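Local coordinates for sefir domain protein (Bacillus cereus F65185, PDB 5Y8E), which probably acts in signalling through SEFIR-SEFIR interactions, as a bacterial member of the wider STIR group of protein-interaction domains, at residues V43-I55 / V80-Y92. Numbering follows the deposited sequence.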
ATOM      1  N   VAL A  43      16.189  -8.978  -3.427  1.00 11.91           N
ATOM      2  CA  VAL A  43      16.577 -10.203  -2.736  1.00 13.50           C
ATOM      3  C   VAL A  43      15.788 -10.280  -1.434  1.00 13.63           C
ATOM      4  O   VAL A  43      15.568  -9.251  -0.784  1.00 14.17           O
ATOM      5  CB  VAL A  43      18.092 -10.200  -2.435  1.00 14.01           C
ATOM      6  CG1 VAL A  43      18.497 -11.423  -1.615  1.00 14.26           C
ATOM      7  CG2 VAL A  43      18.883 -10.156  -3.732  1.00 13.30           C
ATOM      8  N   GLY A  44      15.361 -11.483  -1.059  1.00 14.17           N
ATOM      9  CA  GLY A  44      14.561 -11.689   0.141  1.00 17.12           C
ATOM     10  C   GLY A  44      15.035 -10.928   1.367  1.00 17.51           C
ATOM     11  O   GLY A  44      14.253 -10.202   1.988  1.00 15.91           O
ATOM     12  N   HIS A  45      16.317 -11.061   1.703  1.00 14.14           N
ATOM     13  CA  HIS A  45      16.841 -10.439   2.922  1.00 17.67           C
ATOM     14  C   HIS A  45      17.125  -8.943   2.784  1.00 16.26           C
ATOM     15  O   HIS A  45      17.677  -8.330   3.699  1.00 16.70           O
ATOM     16  CB  HIS A  45      18.085 -11.176   3.432  1.00 21.18           C
ATOM     17  CG  HIS A  45      19.241 -11.139   2.485  1.00 20.37           C
ATOM     18  ND1 HIS A  45      19.794 -12.282   1.947  1.00 23.41           N
ATOM     19  CD2 HIS A  45      19.954 -10.104   1.980  1.00 22.77           C
ATOM     20  CE1 HIS A  45      20.793 -11.952   1.151  1.00 24.50           C
ATOM     21  NE2 HIS A  45      20.914 -10.637   1.154  1.00 27.08           N
ATOM     22  N   ASP A  46      16.753  -8.365   1.641  1.00 14.03           N
ATOM     23  CA  ASP A  46      16.820  -6.915   1.445  1.00 15.53           C
ATOM     24  C   ASP A  46      15.429  -6.293   1.425  1.00 17.58           C
ATOM     25  O   ASP A  46      15.278  -5.106   1.138  1.00 16.77           O
ATOM     26  CB  ASP A  46      17.519  -6.572   0.121  1.00 16.11           C
ATOM     27  CG  ASP A  46      18.995  -6.896   0.133  1.00 18.28           C
ATOM     28  OD1 ASP A  46      19.625  -6.789   1.205  1.00 17.02           O
ATOM     29  OD2 ASP A  46      19.533  -7.251  -0.938  1.00 17.35           O
ATOM     30  N   ARG A  47      14.413  -7.092   1.730  1.00 13.08           N
ATOM     31  CA  ARG A  47      13.030  -6.627   1.614  1.00 14.22           C
ATOM     32  C   ARG A  47      12.684  -5.498   2.574  1.00 15.53           C
ATOM     33  O   ARG A  47      11.960  -4.567   2.201  1.00 12.92           O
ATOM     34  CB  ARG A  47      12.060  -7.787   1.789  1.00 15.17           C
ATOM     35  CG  ARG A  47      11.895  -8.590   0.523  1.00 13.48           C
ATOM     36  CD  ARG A  47      11.155  -9.865   0.781  1.00 16.14           C
ATOM     37  NE  ARG A  47      10.764 -10.477  -0.481  1.00 17.55           N
ATOM     38  CZ  ARG A  47      10.427 -11.755  -0.620  1.00 22.60           C
ATOM     39  NH1 ARG A  47      10.438 -12.569   0.428  1.00 19.57           N
ATOM     40  NH2 ARG A  47      10.086 -12.216  -1.812  1.00 18.96           N
ATOM     41  N   PHE A  48      13.179  -5.592   3.792  1.00 14.05           N
ATOM     42  CA  PHE A  48      12.916  -4.532   4.772  1.00 14.90           C
ATOM     43  C   PHE A  48      13.557  -3.236   4.312  1.00 15.06           C
ATOM     44  O   PHE A  48      12.937  -2.234   4.272  1.00 14.38           O
ATOM     45  CB  PHE A  48      13.423  -4.921   6.157  1.00 16.40           C
ATOM     46  CG  PHE A  48      13.139  -3.902   7.215  1.00 17.69           C
ATOM     47  CD1 PHE A  48      11.989  -3.931   7.924  1.00 18.79           C
ATOM     48  CD2 PHE A  48      14.027  -2.941   7.495  1.00 26.78           C
ATOM     49  CE1 PHE A  48      11.712  -3.027   8.863  1.00 20.23           C
ATOM     50  CE2 PHE A  48      13.769  -2.021   8.505  1.00 28.40           C
ATOM     51  CZ  PHE A  48      12.596  -2.081   9.163  1.00 27.94           C
ATOM     52  N   GLU A  49      14.814  -3.314   3.939  1.00 18.24           N
ATOM     53  CA  GLU A  49      15.521  -2.133   3.480  1.00 18.43           C
ATOM     54  C   GLU A  49      14.815  -1.538   2.247  1.00 13.46           C
ATOM     55  O   GLU A  49      14.682  -0.372   2.130  1.00 14.62           O
ATOM     56  CB  GLU A  49      16.976  -2.422   3.174  1.00 20.41           C
ATOM     57  CG  GLU A  49      17.728  -1.266   2.713  1.00 27.25           C
ATOM     58  CD  GLU A  49      19.232  -1.557   2.477  1.00 35.92           C
ATOM     59  OE1 GLU A  49      19.686  -2.586   2.926  1.00 34.13           O
ATOM     60  OE2 GLU A  49      19.906  -0.758   1.826  1.00 38.63           O
ATOM     61  N   PHE A  50      14.360  -2.400   1.358  1.00 13.37           N
ATOM     62  CA  PHE A  50      13.665  -1.898   0.155  1.00 12.21           C
ATOM     63  C   PHE A  50      12.364  -1.193   0.539  1.00 13.19           C
ATOM     64  O   PHE A  50      12.041  -0.157   0.051  1.00 12.43           O
ATOM     65  CB  PHE A  50      13.409  -3.017  -0.808  1.00 16.03           C
ATOM     66  CG  PHE A  50      12.754  -2.588  -2.062  1.00 14.00           C
ATOM     67  CD1 PHE A  50      13.448  -1.933  -3.031  1.00 17.06           C
ATOM     68  CD2 PHE A  50      11.422  -2.879  -2.289  1.00 15.21           C
ATOM     69  CE1 PHE A  50      12.806  -1.559  -4.194  1.00 15.87           C
ATOM     70  CE2 PHE A  50      10.812  -2.517  -3.449  1.00 13.52           C
ATOM     71  CZ  PHE A  50      11.463  -1.851  -4.372  1.00 12.97           C
ATOM     72  N   MET A  51      11.664  -1.795   1.483  1.00 12.11           N
ATOM     73  CA  MET A  51      10.436  -1.225   1.977  1.00 12.66           C
ATOM     74  C   MET A  51      10.677   0.164   2.599  1.00 13.11           C
ATOM     75  O   MET A  51      10.075   1.123   2.247  1.00 13.04           O
ATOM     76  CB  MET A  51       9.773  -2.156   2.989  1.00 20.00           C
ATOM     77  CG  MET A  51       8.509  -1.621   3.685  1.00 20.00           C
ATOM     78  SD  MET A  51       7.768  -2.669   4.998  1.00 20.00           S
ATOM     79  CE  MET A  51       9.225  -3.195   5.956  1.00 20.00           C
ATOM     80  N   GLU A  52      11.578   0.209   3.558  1.00 13.77           N
ATOM     81  CA  GLU A  52      11.887   1.478   4.217  1.00 14.59           C
ATOM     82  C   GLU A  52      12.290   2.583   3.226  1.00 13.90           C
ATOM     83  O   GLU A  52      11.799   3.664   3.267  1.00 14.23           O
ATOM     84  CB  GLU A  52      12.947   1.297   5.311  1.00 17.88           C
ATOM     85  CG  GLU A  52      12.876   2.294   6.361  1.00 29.23           C
ATOM     86  CD  GLU A  52      13.557   1.843   7.674  1.00 35.97           C
ATOM     87  OE1 GLU A  52      14.544   1.165   7.589  1.00 33.81           O
ATOM     88  OE2 GLU A  52      13.065   2.163   8.753  1.00 42.57           O
ATOM     89  N   ASN A  53      13.201   2.261   2.345  1.00 13.81           N
ATOM     90  CA  ASN A  53      13.646   3.223   1.353  1.00 16.94           C
ATOM     91  C   ASN A  53      12.531   3.655   0.379  1.00 13.07           C
ATOM     92  O   ASN A  53      12.436   4.772   0.020  1.00 13.24           O
ATOM     93  CB  ASN A  53      14.777   2.718   0.527  1.00 18.00           C
ATOM     94  CG  ASN A  53      15.295   3.772  -0.395  1.00 32.56           C
ATOM     95  OD1 ASN A  53      15.937   4.704   0.076  1.00 40.94           O
ATOM     96  ND2 ASN A  53      14.994   3.703  -1.684  1.00 29.61           N
ATOM     97  N   SER A  54      11.761   2.692  -0.085  1.00 11.56           N
ATOM     98  CA  SER A  54      10.731   3.000  -1.068  1.00 11.64           C
ATOM     99  C   SER A  54       9.623   3.876  -0.488  1.00 13.29           C
ATOM    100  O   SER A  54       9.073   4.730  -1.178  1.00 11.64           O
ATOM    101  CB  SER A  54      10.169   1.718  -1.676  1.00 11.03           C
ATOM    102  OG  SER A  54      11.202   1.019  -2.345  1.00 13.58           O
ATOM    103  N   ILE A  55       9.304   3.672   0.784  1.00 12.43           N
ATOM    104  CA  ILE A  55       8.297   4.503   1.431  1.00 13.24           C
ATOM    105  C   ILE A  55       8.796   5.940   1.521  1.00 13.52           C
ATOM    106  O   ILE A  55       8.041   6.887   1.283  1.00 13.76           O
ATOM    107  CB  ILE A  55       7.919   3.952   2.826  1.00 14.39           C
ATOM    108  CG1 ILE A  55       7.117   2.654   2.671  1.00 14.47           C
ATOM    109  CG2 ILE A  55       7.127   4.986   3.625  1.00 15.59           C
ATOM    110  CD1 ILE A  55       6.891   1.892   3.981  1.00 15.78           C
ATOM    111  N   VAL A  80      10.551  -8.631  13.665  1.00 49.25           N
ATOM    112  CA  VAL A  80      11.065  -7.766  12.603  1.00 40.01           C
ATOM    113  C   VAL A  80      12.528  -8.049  12.252  1.00 38.74           C
ATOM    114  O   VAL A  80      13.414  -8.015  13.107  1.00 35.40           O
ATOM    115  CB  VAL A  80      10.824  -6.264  12.890  1.00 36.25           C
ATOM    116  CG1 VAL A  80      11.384  -5.416  11.765  1.00 30.85           C
ATOM    117  CG2 VAL A  80       9.332  -5.997  13.047  1.00 32.10           C
ATOM    118  N   GLY A  81      12.767  -8.345  10.979  1.00 32.87           N
ATOM    119  CA  GLY A  81      14.099  -8.672  10.508  1.00 34.85           C
ATOM    120  C   GLY A  81      14.370  -8.136   9.116  1.00 34.17           C
ATOM    121  O   GLY A  81      13.564  -7.390   8.554  1.00 30.14           O
ATOM    122  N   THR A  82      15.509  -8.523   8.552  1.00 34.33           N
ATOM    123  CA  THR A  82      15.916  -8.001   7.252  1.00 33.02           C
ATOM    124  C   THR A  82      15.005  -8.485   6.125  1.00 33.08           C
ATOM    125  O   THR A  82      14.975  -7.892   5.046  1.00 31.49           O
ATOM    126  CB  THR A  82      17.369  -8.379   6.930  1.00 35.18           C
ATOM    127  OG1 THR A  82      17.486  -9.805   6.843  1.00 38.71           O
ATOM    128  CG2 THR A  82      18.302  -7.858   8.013  1.00 36.98           C
ATOM    129  N   GLU A  83      14.275  -9.560   6.372  1.00 35.12           N
ATOM    130  CA  GLU A  83      13.402 -10.171   5.369  1.00 35.86           C
ATOM    131  C   GLU A  83      11.966  -9.657   5.412  1.00 33.72           C
ATOM    132  O   GLU A  83      11.172  -9.953   4.565  1.00 34.03           O
ATOM    133  CB  GLU A  83      13.416 -11.714   5.481  1.00 39.90           C
ATOM    134  CG  GLU A  83      14.771 -12.293   5.156  1.00 42.51           C
ATOM    135  CD  GLU A  83      14.905 -13.777   5.531  1.00 51.41           C
ATOM    136  OE1 GLU A  83      14.743 -14.093   6.713  1.00 51.89           O
ATOM    137  OE2 GLU A  83      15.108 -14.590   4.640  1.00 49.19           O
ATOM    138  N   THR A  84      11.669  -8.889   6.442  1.00 31.77           N
ATOM    139  CA  THR A  84      10.341  -8.382   6.694  1.00 34.51           C
ATOM    140  C   THR A  84       9.865  -7.448   5.518  1.00 27.27           C
ATOM    141  O   THR A  84      10.568  -6.560   5.130  1.00 25.52           O
ATOM    142  CB  THR A  84      10.359  -7.666   8.042  1.00 38.44           C
ATOM    143  OG1 THR A  84      10.696  -8.595   9.079  1.00 46.54           O
ATOM    144  CG2 THR A  84       9.055  -7.013   8.353  1.00 31.59           C
ATOM    145  N   MET A  85       8.674  -7.685   4.982  1.00 27.17           N
ATOM    146  CA  MET A  85       8.171  -6.878   3.889  1.00 25.02           C
ATOM    147  C   MET A  85       6.817  -6.185   4.218  1.00 23.80           C
ATOM    148  O   MET A  85       6.210  -5.612   3.372  1.00 23.86           O
ATOM    149  CB  MET A  85       8.065  -7.685   2.594  1.00 20.00           C
ATOM    150  CG  MET A  85       6.912  -8.621   2.530  1.00 20.00           C
ATOM    151  SD  MET A  85       7.149  -9.955   1.207  1.00 20.00           S
ATOM    152  CE  MET A  85       7.428  -8.961  -0.157  1.00 20.00           C
ATOM    153  N   ILE A  86       6.405  -6.249   5.470  1.00 23.29           N
ATOM    154  CA  ILE A  86       5.151  -5.748   5.930  1.00 21.99           C
ATOM    155  C   ILE A  86       5.402  -4.500   6.829  1.00 19.69           C
ATOM    156  O   ILE A  86       6.207  -4.531   7.682  1.00 20.13           O
ATOM    157  CB  ILE A  86       4.404  -6.884   6.715  1.00 24.40           C
ATOM    158  CG1 ILE A  86       4.051  -7.990   5.695  1.00 26.61           C
ATOM    159  CG2 ILE A  86       3.251  -6.402   7.391  1.00 23.25           C
ATOM    160  CD1 ILE A  86       3.441  -9.130   6.226  1.00 29.76           C
ATOM    161  N   ILE A  87       4.675  -3.446   6.565  1.00 17.47           N
ATOM    162  CA  ILE A  87       4.829  -2.224   7.294  1.00 15.40           C
ATOM    163  C   ILE A  87       4.718  -2.460   8.811  1.00 16.23           C
ATOM    164  O   ILE A  87       3.820  -3.075   9.272  1.00 17.52           O
ATOM    165  CB  ILE A  87       3.827  -1.182   6.813  1.00 16.77           C
ATOM    166  CG1 ILE A  87       4.194  -0.694   5.431  1.00 13.07           C
ATOM    167  CG2 ILE A  87       3.780  -0.013   7.689  1.00 16.47           C
ATOM    168  CD1 ILE A  87       3.146   0.104   4.804  1.00 12.79           C
ATOM    169  N   THR A  88       5.659  -1.867   9.538  1.00 15.72           N
ATOM    170  CA  THR A  88       5.677  -1.934  11.004  1.00 16.62           C
ATOM    171  C   THR A  88       5.144  -0.659  11.682  1.00 14.78           C
ATOM    172  O   THR A  88       5.174   0.365  11.107  1.00 12.79           O
ATOM    173  CB  THR A  88       7.160  -2.070  11.513  1.00 18.92           C
ATOM    174  OG1 THR A  88       7.870  -0.951  11.077  1.00 15.73           O
ATOM    175  CG2 THR A  88       7.809  -3.297  10.955  1.00 19.73           C
ATOM    176  N   PRO A  89       4.757  -0.750  12.962  1.00 19.54           N
ATOM    177  CA  PRO A  89       4.311   0.459  13.662  1.00 15.36           C
ATOM    178  C   PRO A  89       5.359   1.562  13.583  1.00 14.43           C
ATOM    179  O   PRO A  89       5.007   2.719  13.362  1.00 15.22           O
ATOM    180  CB  PRO A  89       4.161  -0.014  15.107  1.00 16.98           C
ATOM    181  CG  PRO A  89       3.780  -1.459  14.970  1.00 17.22           C
ATOM    182  CD  PRO A  89       4.580  -1.958  13.790  1.00 20.20           C
ATOM    183  N   ASN A  90       6.629   1.208  13.734  1.00 13.97           N
ATOM    184  CA  ASN A  90       7.688   2.213  13.697  1.00 15.81           C
ATOM    185  C   ASN A  90       7.788   2.931  12.352  1.00 17.41           C
ATOM    186  O   ASN A  90       7.966   4.150  12.302  1.00 15.63           O
ATOM    187  CB  ASN A  90       9.034   1.595  14.056  1.00 18.45           C
ATOM    188  CG  ASN A  90      10.099   2.636  14.271  1.00 22.37           C
ATOM    189  OD1 ASN A  90      11.047   2.744  13.498  1.00 24.91           O
ATOM    190  ND2 ASN A  90       9.927   3.438  15.309  1.00 21.58           N
ATOM    191  N   ILE A  91       7.689   2.172  11.263  1.00 13.79           N
ATOM    192  CA  ILE A  91       7.739   2.767   9.936  1.00 14.16           C
ATOM    193  C   ILE A  91       6.506   3.639   9.712  1.00 12.78           C
ATOM    194  O   ILE A  91       6.617   4.773   9.242  1.00 12.24           O
ATOM    195  CB  ILE A  91       7.861   1.696   8.831  1.00 15.88           C
ATOM    196  CG1 ILE A  91       9.244   1.043   8.879  1.00 16.87           C
ATOM    197  CG2 ILE A  91       7.616   2.308   7.452  1.00 16.42           C
ATOM    198  CD1 ILE A  91       9.353  -0.199   8.021  1.00 18.74           C
ATOM    199  N   TYR A  92       5.336   3.111  10.063  1.00 13.20           N
ATOM    200  CA  TYR A  92       4.082   3.847   9.912  1.00 14.04           C
ATOM    201  C   TYR A  92       4.126   5.164  10.681  1.00 14.78           C
ATOM    202  O   TYR A  92       3.713   6.210  10.169  1.00 16.17           O
ATOM    203  CB  TYR A  92       2.912   3.001  10.427  1.00 14.10           C
ATOM    204  CG  TYR A  92       1.555   3.633  10.214  1.00 15.73           C
ATOM    205  CD1 TYR A  92       0.908   3.518   8.993  1.00 20.43           C
ATOM    206  CD2 TYR A  92       0.921   4.341  11.232  1.00 18.40           C
ATOM    207  CE1 TYR A  92      -0.327   4.082   8.782  1.00 22.53           C
ATOM    208  CE2 TYR A  92      -0.321   4.922  11.028  1.00 19.63           C
ATOM    209  CZ  TYR A  92      -0.936   4.784   9.799  1.00 23.72           C
ATOM    210  OH  TYR A  92      -2.171   5.340   9.566  1.00 24.87           O
TER
HETATM  211  O   HOH W   1      10.267 -12.104   3.384  1.00 35.66           O
HETATM  212  O   HOH W   2      16.677  -5.561   4.691  1.00 16.31           O
HETATM  213  O   HOH W   3      11.956   1.071  11.647  1.00 31.24           O
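F48 packs against V80, G81, T84 and I91. Its CG stands anti to the backbone N (chi1 -178°), which sends the ring across. CB lies 3.4 Å from both G81 O and T84 O. CG and CD1 stay close to G81 O, and CD1 also passes T84 CB. CE1 ends between two methyls, 3.8 Å from V80 CG1 and as close to I91 CD1. CZ also touches I91 CD1; T88 CG2 lies at the ring edge. F48 N donates to T82 O at 3.2 Å, nearly straight (167°) but from above the carbonyl plane.

I91 is a knob among F48, M51, E52 and I55. Its CD1 lies 3.6 Å from M51 CE, and CG2 meets I55 CD1. M51 bends at chi3 (45°), its SD 3.5 Å from I86 C. T88 is the N-cap of helix 89-93; its OG1 accepts from I91 N. Water 3 donates to E52 OE2 and N90 OD1.

At the other end, M85 lies alongside R47, SD above one guanidinium face, offset toward its rim, and CE nearest NE. W10 makes a cation-pi contact with R47. Water 1 links R47 NH1 to E83 O. In the SEFIR domain this joins helix 47-57 to the loop before helix 89-93 and that helix's first turn. The directional F48 N bond probably sets the loop against the helix start; the F48, M51, I55 and I91 contacts are non-directional.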